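PDB 6WPU: flavin-containing monooxygenase from Allium sativum, which probably uses its bound FAD to oxygenate the sulfur of S-allyl-L-cysteine, an S-monooxygenation in garlic flavour chemistry. Local coordinates for residues Gly34-Thr37 with Ala38-Leu41; Leu127-Phe130 with Gly131-Phe134; Ser351-Ile354 with Ala355-Ser359; Phe399-Asp402 with Asp403-Asn407. All coordinates share one frame; numbering follows the deposited sequence.

Interaction 1 (Gly34-Thr37 with Ala38-Leu41); sequences GLVT and AREL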
loop_
_atom_site.group_PDB
_atom_site.type_symbol
_atom_site.label_atom_id
_atom_site.label_comp_id
_atom_site.label_asym_id
_atom_site.label_seq_id
_atom_site.Cartn_x
_atom_site.Cartn_y
_atom_site.Cartn_z
ATOM N N GLY A 34 0.106 -5.086 10.236
ATOM C CA GLY A 34 0.567 -5.609 11.516
ATOM C C GLY A 34 -0.526 -5.658 12.571
ATOM O O GLY A 34 -0.603 -6.608 13.354
ATOM N N LEU A 35 -1.399 -4.648 12.602
ATOM C CA LEU A 35 -2.481 -4.652 13.588
ATOM C C LEU A 35 -3.379 -5.868 13.417
ATOM O O LEU A 35 -3.690 -6.563 14.390
ATOM C CB LEU A 35 -3.310 -3.369 13.487
ATOM C CG LEU A 35 -2.572 -2.105 13.908
ATOM C CD1 LEU A 35 -3.357 -0.883 13.474
ATOM C CD2 LEU A 35 -2.358 -2.111 15.405
ATOM N N VAL A 36 -3.833 -6.135 12.188
ATOM C CA VAL A 36 -4.764 -7.246 12.042
ATOM C C VAL A 36 -4.019 -8.575 12.168
ATOM O O VAL A 36 -4.575 -9.559 12.677
ATOM C CB VAL A 36 -5.576 -7.119 10.731
ATOM C CG1 VAL A 36 -4.744 -7.459 9.477
ATOM C CG2 VAL A 36 -6.850 -7.971 10.812
ATOM N N THR A 37 -2.740 -8.611 11.780
ATOM C CA THR A 37 -1.950 -9.824 11.955
ATOM C C THR A 37 -1.819 -10.174 13.433
ATOM O O THR A 37 -1.943 -11.344 13.816
ATOM C CB THR A 37 -0.564 -9.668 11.307
ATOM O OG1 THR A 37 -0.709 -9.522 9.890
ATOM C CG2 THR A 37 0.308 -10.903 11.572
ATOM N N ALA A 38 -1.587 -9.164 14.279
ATOM C CA ALA A 38 -1.513 -9.395 15.715
ATOM C C ALA A 38 -2.814 -9.982 16.239
ATOM O O ALA A 38 -2.802 -10.918 17.050
ATOM C CB ALA A 38 -1.186 -8.092 16.442
ATOM N N ARG A 39 -3.949 -9.443 15.785
ATOM C CA ARG A 39 -5.239 -9.960 16.227
ATOM C C ARG A 39 -5.426 -11.411 15.795
ATOM O O ARG A 39 -5.792 -12.269 16.607
ATOM C CB ARG A 39 -6.370 -9.089 15.688
ATOM C CG ARG A 39 -7.759 -9.568 16.103
ATOM C CD ARG A 39 -8.832 -8.760 15.379
ATOM N NE ARG A 39 -9.044 -9.262 14.024
ATOM C CZ ARG A 39 -10.024 -8.866 13.213
ATOM N NH1 ARG A 39 -10.895 -7.935 13.606
ATOM N NH2 ARG A 39 -10.136 -9.412 12.006
ATOM N N GLU A 40 -5.140 -11.710 14.524
ATOM C CA GLU A 40 -5.416 -13.046 14.005
ATOM C C GLU A 40 -4.488 -14.094 14.610
ATOM O O GLU A 40 -4.904 -15.233 14.817
ATOM C CB GLU A 40 -5.316 -13.045 12.476
ATOM C CG GLU A 40 -6.385 -12.182 11.805
ATOM C CD GLU A 40 -7.808 -12.644 12.138
ATOM O OE1 GLU A 40 -8.071 -13.865 12.058
ATOM O OE2 GLU A 40 -8.656 -11.796 12.498
ATOM N N LEU A 41 -3.232 -13.730 14.892
ATOM C CA LEU A 41 -2.348 -14.647 15.598
ATOM C C LEU A 41 -2.860 -14.912 17.011
ATOM O O LEU A 41 -2.873 -16.059 17.465
ATOM C CB LEU A 41 -0.918 -14.094 15.632
ATOM C CG LEU A 41 -0.186 -14.077 14.285
ATOM C CD1 LEU A 41 1.096 -13.230 14.333
ATOM C CD2 LEU A 41 0.125 -15.490 13.858
#
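Helix 32-43 is the helix of the beta-alpha-beta unit formed with strands 24-28 and 47-52, and in it Val36 meets Arg39 and Thr37 meets Leu41. CG2 of Val36 lies over one face of the Arg39 guanidinium, 3.8 Å from NH2. The branch gets there because CG2 is anti to the backbone N, while CG1 takes the position between N and the carbonyl carbon (chi1 74°). Arg39 bends at chi3 and turns its NE and NH2 to a single oxygen, OE2 of Glu40. The NE to OE2 distance is 3.0 Å and the NH2 to OE2 distance is 2.8 Å. The two nitrogens reach that oxygen from opposite faces of the carboxylate plane. Both bonds are well off straight, with N-H...O angles of 133° and 137°. Arg39 also pairs with Asp102 and Glu348, and Glu40 with Lys352 and Arg43, so the charges probably balance one another in a largely buried cluster. One residue on, CG2 of Thr37 lies beside CD1 of Leu41 at 3.7 Å, the two side chains pointing the same way. Thr37 OG1 bonds back to the carbonyl of Ala33. The amide of Ala38 bonds to Gly34 O at 2.9 Å. Gly34 is probably the last glycine of a GxGxxG pattern, and it lies near the FAD, as expected for the first helix of a Rossmann-type dinucleotide-binding fold.

Interaction 2 (Leu127-Phe130 with Gly131-Phe134); sequences LERF and GREF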
loop_
_atom_site.group_PDB
_atom_site.type_symbol
_atom_site.label_atom_id
_atom_site.label_comp_id
_atom_site.label_asym_id
_atom_site.label_seq_id
_atom_site.Cartn_x
_atom_site.Cartn_y
_atom_site.Cartn_z
ATOM N N LEU A 127 -8.398 2.789 12.606
ATOM C CA LEU A 127 -7.356 1.841 12.999
ATOM C C LEU A 127 -7.067 1.923 14.494
ATOM O O LEU A 127 -6.785 0.902 15.134
ATOM C CB LEU A 127 -6.079 2.084 12.196
ATOM C CG LEU A 127 -6.192 1.882 10.683
ATOM C CD1 LEU A 127 -4.859 2.225 10.001
ATOM C CD2 LEU A 127 -6.620 0.465 10.371
ATOM N N GLU A 128 -7.136 3.125 15.073
ATOM C CA GLU A 128 -6.908 3.255 16.509
ATOM C C GLU A 128 -8.031 2.603 17.303
ATOM O O GLU A 128 -7.771 1.923 18.303
ATOM C CB GLU A 128 -6.748 4.727 16.889
ATOM C CG GLU A 128 -5.424 5.331 16.400
ATOM C CD GLU A 128 -5.399 6.857 16.466
ATOM O OE1 GLU A 128 -6.452 7.459 16.776
ATOM O OE2 GLU A 128 -4.326 7.451 16.195
ATOM N N ARG A 129 -9.284 2.795 16.871
ATOM C CA ARG A 129 -10.399 2.100 17.506
ATOM C C ARG A 129 -10.231 0.588 17.382
ATOM O O ARG A 129 -10.445 -0.153 18.348
ATOM C CB ARG A 129 -11.731 2.544 16.890
ATOM C CG ARG A 129 -12.148 3.987 17.174
ATOM C CD ARG A 129 -13.632 4.242 16.837
ATOM N NE ARG A 129 -13.868 4.466 15.413
ATOM C CZ ARG A 129 -14.594 3.675 14.616
ATOM N NH1 ARG A 129 -14.741 3.994 13.327
ATOM N NH2 ARG A 129 -15.179 2.577 15.092
ATOM N N PHE A 130 -9.847 0.120 16.192
ATOM C CA PHE A 130 -9.534 -1.286 15.985
ATOM C C PHE A 130 -8.487 -1.760 16.985
ATOM O O PHE A 130 -8.691 -2.757 17.682
ATOM C CB PHE A 130 -9.045 -1.505 14.543
ATOM C CG PHE A 130 -8.658 -2.930 14.234
ATOM C CD1 PHE A 130 -7.407 -3.427 14.597
ATOM C CD2 PHE A 130 -9.543 -3.773 13.577
ATOM C CE1 PHE A 130 -7.047 -4.737 14.316
ATOM C CE2 PHE A 130 -9.191 -5.093 13.294
ATOM C CZ PHE A 130 -7.944 -5.574 13.663
ATOM N N GLY A 131 -7.344 -1.066 17.044
ATOM C CA GLY A 131 -6.276 -1.472 17.946
ATOM C C GLY A 131 -6.709 -1.551 19.403
ATOM O O GLY A 131 -6.217 -2.398 20.152
ATOM N N ARG A 132 -7.631 -0.680 19.823
ATOM C CA ARG A 132 -8.188 -0.774 21.167
ATOM C C ARG A 132 -9.189 -1.916 21.266
ATOM O O ARG A 132 -9.146 -2.707 22.215
ATOM C CB ARG A 132 -8.850 0.545 21.574
ATOM C CG ARG A 132 -7.867 1.623 22.015
ATOM C CD ARG A 132 -8.571 2.878 22.542
ATOM N NE ARG A 132 -9.304 3.600 21.503
ATOM C CZ ARG A 132 -8.802 4.600 20.778
ATOM N NH1 ARG A 132 -7.553 5.007 20.973
ATOM N NH2 ARG A 132 -9.550 5.193 19.857
ATOM N N GLU A 133 -10.095 -2.021 20.293
ATOM C CA GLU A 133 -11.185 -2.988 20.407
ATOM C C GLU A 133 -10.657 -4.409 20.553
ATOM O O GLU A 133 -11.213 -5.214 21.311
ATOM C CB GLU A 133 -12.106 -2.894 19.189
ATOM C CG GLU A 133 -13.219 -3.934 19.187
ATOM C CD GLU A 133 -14.203 -3.734 20.322
ATOM O OE1 GLU A 133 -14.446 -2.569 20.703
ATOM O OE2 GLU A 133 -14.721 -4.746 20.845
ATOM N N PHE A 134 -9.580 -4.736 19.845
ATOM C CA PHE A 134 -9.065 -6.096 19.830
ATOM C C PHE A 134 -7.792 -6.244 20.656
ATOM O O PHE A 134 -7.070 -7.238 20.509
ATOM C CB PHE A 134 -8.882 -6.539 18.377
ATOM C CG PHE A 134 -10.184 -6.515 17.595
ATOM C CD1 PHE A 134 -11.194 -7.429 17.877
ATOM C CD2 PHE A 134 -10.420 -5.550 16.631
ATOM C CE1 PHE A 134 -12.392 -7.402 17.188
ATOM C CE2 PHE A 134 -11.617 -5.511 15.935
ATOM C CZ PHE A 134 -12.607 -6.433 16.210
#
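Phe130 and Phe134 meet on the last turn of helix 120-133, and Phe130 can be followed outward from its backbone. Phe130 CB lies 3.1 Å from Gly131 N, the amide of the next residue. CG is anti to the backbone N (chi1 178°), which carries the ring forward along the helix toward Phe134. CD1 stays near the backbone of Gly131, 3.4 Å from its N. CD2 and CE2 are the atoms that meet the second ring. CE2 is 3.6 Å from CD2 of Phe134, which sits over one face of the Phe130 ring, offset toward its rim. CZ, at the far end, is 3.9 Å from the same CD2. The ring planes are 55° apart and the centroids 4.8 Å apart, so the pair is oblique. Phe134 N also bonds to Phe130 O at 3.1 Å, the last such bond in this part of the helix. One face of the Phe134 ring has CG of Glu133 over its centre. Away from the rings, Arg132 bends at chi3 and folds back along the helix. Its guanidinium lies with one face over Glu128 O, and its NH2 is 3.9 Å from CG of Arg129. Phe130 packs on Val36 and Arg39 of helix 32-43, and Phe134 makes a cation-pi contact with Arg39. Phe134 is the first residue to leave helical angles. The arrangement is an i to i+4 aromatic pair at the C-terminal end of an alpha-helix, packed against the helix of the Rossmann-type FAD-binding unit.

Interaction 3 (Ser351-Ile354 with Ala355-Ser359); sequences SKWI and AAVLS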
loop_
_atom_site.group_PDB
_atom_site.type_symbol
_atom_site.label_atom_id
_atom_site.label_comp_id
_atom_site.label_asym_id
_atom_site.label_seq_id
_atom_site.Cartn_x
_atom_site.Cartn_y
_atom_site.Cartn_z
ATOM N N SER A 351 -3.539 -13.033 7.137
ATOM C CA SER A 351 -2.985 -13.345 8.441
ATOM C C SER A 351 -3.829 -14.403 9.140
ATOM O O SER A 351 -3.303 -15.183 9.936
ATOM C CB SER A 351 -2.865 -12.066 9.271
ATOM O OG SER A 351 -4.118 -11.419 9.375
ATOM N N LYS A 352 -5.120 -14.468 8.807
ATOM C CA LYS A 352 -5.959 -15.571 9.257
ATOM C C LYS A 352 -5.432 -16.899 8.719
ATOM O O LYS A 352 -5.381 -17.902 9.440
ATOM C CB LYS A 352 -7.403 -15.324 8.809
ATOM C CG LYS A 352 -8.476 -16.057 9.593
ATOM C CD LYS A 352 -9.872 -15.727 9.043
ATOM C CE LYS A 352 -10.269 -14.270 9.296
ATOM N NZ LYS A 352 -10.566 -14.018 10.747
ATOM N N TRP A 353 -5.005 -16.909 7.459
ATOM C CA TRP A 353 -4.415 -18.099 6.859
ATOM C C TRP A 353 -3.094 -18.453 7.531
ATOM O O TRP A 353 -2.861 -19.616 7.905
ATOM C CB TRP A 353 -4.215 -17.848 5.367
ATOM C CG TRP A 353 -3.697 -19.000 4.575
ATOM C CD1 TRP A 353 -4.083 -20.314 4.669
ATOM C CD2 TRP A 353 -2.699 -18.944 3.552
ATOM N NE1 TRP A 353 -3.375 -21.080 3.770
ATOM C CE2 TRP A 353 -2.526 -20.260 3.065
ATOM C CE3 TRP A 353 -1.928 -17.909 3.001
ATOM C CZ2 TRP A 353 -1.619 -20.568 2.049
ATOM C CZ3 TRP A 353 -1.033 -18.216 1.990
ATOM C CH2 TRP A 353 -0.888 -19.538 1.522
ATOM N N ILE A 354 -2.220 -17.454 7.699
ATOM C CA ILE A 354 -0.920 -17.687 8.321
ATOM C C ILE A 354 -1.097 -18.280 9.716
ATOM O O ILE A 354 -0.434 -19.258 10.078
ATOM C CB ILE A 354 -0.104 -16.386 8.369
ATOM C CG1 ILE A 354 0.305 -15.931 6.967
ATOM C CG2 ILE A 354 1.145 -16.559 9.257
ATOM C CD1 ILE A 354 0.821 -14.486 6.983
ATOM N N ALA A 355 -1.993 -17.692 10.518
ATOM C CA ALA A 355 -2.180 -18.146 11.893
ATOM C C ALA A 355 -2.658 -19.594 11.937
ATOM O O ALA A 355 -2.172 -20.390 12.750
ATOM C CB ALA A 355 -3.171 -17.238 12.621
ATOM N N ALA A 356 -3.590 -19.957 11.048
ATOM C CA ALA A 356 -4.102 -21.319 11.014
ATOM C C ALA A 356 -3.043 -22.307 10.540
ATOM O O ALA A 356 -3.026 -23.459 10.991
ATOM C CB ALA A 356 -5.339 -21.384 10.124
ATOM N N VAL A 357 -2.159 -21.886 9.635
ATOM C CA VAL A 357 -1.031 -22.732 9.249
ATOM C C VAL A 357 -0.086 -22.931 10.438
ATOM O O VAL A 357 0.256 -24.064 10.797
ATOM C CB VAL A 357 -0.299 -22.127 8.035
ATOM C CG1 VAL A 357 1.025 -22.838 7.805
ATOM C CG2 VAL A 357 -1.166 -22.200 6.789
ATOM N N LEU A 358 0.332 -21.831 11.076
ATOM C CA LEU A 358 1.268 -21.921 12.197
ATOM C C LEU A 358 0.729 -22.786 13.330
ATOM O O LEU A 358 1.508 -23.461 14.015
ATOM C CB LEU A 358 1.603 -20.524 12.724
ATOM C CG LEU A 358 2.512 -19.729 11.775
ATOM C CD1 LEU A 358 2.726 -18.324 12.270
ATOM C CD2 LEU A 358 3.840 -20.466 11.608
ATOM N N SER A 359 -0.587 -22.771 13.549
ATOM C CA SER A 359 -1.201 -23.561 14.605
ATOM C C SER A 359 -1.418 -25.011 14.207
ATOM O O SER A 359 -1.865 -25.804 15.047
ATOM C CB SER A 359 -2.549 -22.961 15.019
ATOM O OG SER A 359 -3.560 -23.320 14.086
#
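Trp353 and Val357 lie side by side on helix 343-358, pointing the same way. So do Ile354 and Leu358, in a second pair one residue further along. In the first pair the indole presents a face to the valine. CG2 of Val357 stands over the five-membered ring, 4.2 Å from its centroid and 25° off the ring normal, a CH-pi contact. The nearest ring atom is NE1, 3.9 Å from CG2. CG of Trp353 is anti to the backbone N (chi1 -176°). The indole stands out beside the helix with its NE1 side nearest Val357. Val357 CG2 also rests on the helix backbone, 3.3 Å from Trp353 O. The closest touch of the second pair is between methyl groups: CG2 of Ile354 meets CD1 of Leu358 at 3.8 Å. Leu358 CG lies close over the backbone, 3.4 Å from Ile354 O. The backbone bond beneath this pair is nearly straight, with Leu358 N 2.9 Å from Ile354 O and an N-H...O angle of 172°. Ala355 and Ala356 keep small side chains against the carbonyls of the turn before, CB of Ala355 lying near Ser351 O.

The two pairs serve different neighbours. Trp353 turns to helix 398-409, where it packs on Leu405 and meets the ring of Trp404 edge-to-face. Ile354 touches Val335, just past strand 332-334 at the edge of the parallel sheet. Ser351 and Ala355 pack on helix 32-43, so helix 343-358 touches both that helix and helix 398-409.

Interaction 4 (Phe399-Asp402 with Asp403-Asn407); sequences FDYD and DWLAN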
loop_
_atom_site.group_PDB
_atom_site.type_symbol
_atom_site.label_atom_id
_atom_site.label_comp_id
_atom_site.label_asym_id
_atom_site.label_seq_id
_atom_site.Cartn_x
_atom_site.Cartn_y
_atom_site.Cartn_z
ATOM N N PHE A 399 -10.611 -10.381 -5.270
ATOM C CA PHE A 399 -11.579 -10.995 -4.374
ATOM C C PHE A 399 -11.653 -12.498 -4.564
ATOM O O PHE A 399 -12.053 -13.203 -3.634
ATOM C CB PHE A 399 -12.959 -10.360 -4.558
ATOM C CG PHE A 399 -12.981 -8.893 -4.255
ATOM C CD1 PHE A 399 -12.636 -8.434 -2.989
ATOM C CD2 PHE A 399 -13.322 -7.966 -5.237
ATOM C CE1 PHE A 399 -12.646 -7.088 -2.697
ATOM C CE2 PHE A 399 -13.327 -6.615 -4.955
ATOM C CZ PHE A 399 -12.988 -6.173 -3.684
ATOM N N ASP A 400 -11.273 -12.996 -5.746
ATOM C CA ASP A 400 -11.072 -14.431 -5.911
ATOM C C ASP A 400 -9.890 -14.907 -5.081
ATOM O O ASP A 400 -9.926 -16.005 -4.509
ATOM C CB ASP A 400 -10.848 -14.765 -7.384
ATOM C CG ASP A 400 -12.040 -14.403 -8.256
ATOM O OD1 ASP A 400 -13.179 -14.396 -7.736
ATOM O OD2 ASP A 400 -11.831 -14.126 -9.456
ATOM N N TYR A 401 -8.828 -14.094 -5.025
ATOM C CA TYR A 401 -7.703 -14.384 -4.146
ATOM C C TYR A 401 -8.144 -14.388 -2.687
ATOM O O TYR A 401 -7.847 -15.332 -1.938
ATOM C CB TYR A 401 -6.590 -13.362 -4.381
ATOM C CG TYR A 401 -5.439 -13.463 -3.410
ATOM C CD1 TYR A 401 -5.339 -12.592 -2.335
ATOM C CD2 TYR A 401 -4.453 -14.428 -3.565
ATOM C CE1 TYR A 401 -4.283 -12.667 -1.444
ATOM C CE2 TYR A 401 -3.390 -14.525 -2.664
ATOM C CZ TYR A 401 -3.315 -13.642 -1.604
ATOM O OH TYR A 401 -2.258 -13.727 -0.704
ATOM N N ASP A 402 -8.843 -13.327 -2.261
ATOM C CA ASP A 402 -9.416 -13.294 -0.917
ATOM C C ASP A 402 -10.254 -14.538 -0.643
ATOM O O ASP A 402 -10.124 -15.165 0.412
ATOM C CB ASP A 402 -10.282 -12.047 -0.732
ATOM C CG ASP A 402 -9.476 -10.766 -0.611
ATOM O OD1 ASP A 402 -8.235 -10.816 -0.455
ATOM O OD2 ASP A 402 -10.111 -9.696 -0.664
ATOM N N ASP A 403 -11.135 -14.901 -1.584
ATOM C CA ASP A 403 -12.003 -16.053 -1.360
ATOM C C ASP A 403 -11.198 -17.340 -1.246
ATOM O O ASP A 403 -11.549 -18.224 -0.456
ATOM C CB ASP A 403 -13.042 -16.173 -2.475
ATOM C CG ASP A 403 -14.177 -15.175 -2.330
ATOM O OD1 ASP A 403 -14.293 -14.562 -1.254
ATOM O OD2 ASP A 403 -14.950 -14.997 -3.297
ATOM N N TRP A 404 -10.122 -17.474 -2.033
ATOM C CA TRP A 404 -9.250 -18.633 -1.870
ATOM C C TRP A 404 -8.691 -18.696 -0.448
ATOM O O TRP A 404 -8.669 -19.763 0.178
ATOM C CB TRP A 404 -8.111 -18.604 -2.893
ATOM C CG TRP A 404 -7.268 -19.844 -2.835
ATOM C CD1 TRP A 404 -7.460 -20.994 -3.537
ATOM C CD2 TRP A 404 -6.123 -20.072 -1.997
ATOM N NE1 TRP A 404 -6.504 -21.925 -3.199
ATOM C CE2 TRP A 404 -5.672 -21.384 -2.255
ATOM C CE3 TRP A 404 -5.438 -19.294 -1.059
ATOM C CZ2 TRP A 404 -4.566 -21.935 -1.617
ATOM C CZ3 TRP A 404 -4.333 -19.843 -0.417
ATOM C CH2 TRP A 404 -3.906 -21.151 -0.706
ATOM N N LEU A 405 -8.251 -17.558 0.081
ATOM C CA LEU A 405 -7.784 -17.523 1.458
ATOM C C LEU A 405 -8.912 -17.869 2.421
ATOM O O LEU A 405 -8.731 -18.669 3.346
ATOM C CB LEU A 405 -7.195 -16.147 1.776
ATOM C CG LEU A 405 -5.871 -15.766 1.102
ATOM C CD1 LEU A 405 -5.555 -14.285 1.303
ATOM C CD2 LEU A 405 -4.754 -16.621 1.630
ATOM N N ALA A 406 -10.098 -17.284 2.211
ATOM C CA ALA A 406 -11.233 -17.582 3.085
ATOM C C ALA A 406 -11.565 -19.071 3.077
ATOM O O ALA A 406 -11.847 -19.666 4.129
ATOM C CB ALA A 406 -12.452 -16.760 2.666
ATOM N N ASN A 407 -11.529 -19.696 1.903
ATOM C CA ASN A 407 -11.819 -21.121 1.855
ATOM C C ASN A 407 -10.737 -21.940 2.545
ATOM O O ASN A 407 -11.035 -22.977 3.147
ATOM C CB ASN A 407 -12.002 -21.577 0.414
ATOM C CG ASN A 407 -12.551 -22.987 0.331
ATOM O OD1 ASN A 407 -13.756 -23.202 0.459
ATOM N ND2 ASN A 407 -11.665 -23.960 0.147
#
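Phe399 O meets the amide of Asp403 at 2.8 Å, the first of four i to i+4 bonds between 399-402 and 403-407. The amide comes in above the carbonyl plane, 37° out of it. The Asp403 carboxylate carbon is also near that oxygen, with CG 3.2 Å from Phe399 O. The Phe399 ring itself points away from Asp403 and meets Tyr422 edge-to-face. Asp400 is next, and its O accepts from Trp404 N at 2.9 Å. The carboxylates of Asp400 and Asp403 lie on one side of the helix, with OD1 of Asp400 4.8 Å from OD2 of Asp403. Arg419 bridges them by pairing with both, which probably offsets their like charges. Tyr401 carries the main side-chain contact. Its CG is anti to the backbone N (chi1 173°), and this brings the ring forward to Leu405. CD1 of Leu405 is 3.4 Å from CE1 of Tyr401 and 3.7 Å from CZ. CG of Leu405 sits over one ring face, offset toward the rim. The phenol oxygen is held at the far end by Lys321 O and Gln350 NE2. Asp402 closes the segment, its O taking the amide of Ala406 at 2.8 Å. Its side chain packs on Leu346 and Leu349 of helix 343-358, the helix that Leu405 also touches. Tyr401 and Leu405 thus make an i to i+4 aromatic-aliphatic pair. With Asp402 they face helix 343-358, while Asp400 and Asp403 meet Arg419, as in an amphipathic alpha-helix packed on a neighbour.

Interactions 2, 1, 3 and 4 form a chain of touching helices. Interactions 1 and 2 have centres 11 Å apart and meet through Arg39, whose NH1 is 3.3 Å from Phe130 CE2. Interactions 1 and 3 are also 11 Å apart between centres and are tied by a salt bridge, Glu40 OE1 to Lys352 NZ at 2.8 Å. Interactions 3 and 4 have centres 14 Å apart, and Trp353 CE3 lies 3.4 Å from Leu405 CD2. The ends do not touch: nearest atoms of interactions 2 and 4 are about 15 Å apart. Between nearest atoms, Gly34 and Leu127 come within about 5 and 6 Å of the FAD, while Phe399 and Ser351 stay about 10 and 11 Å away.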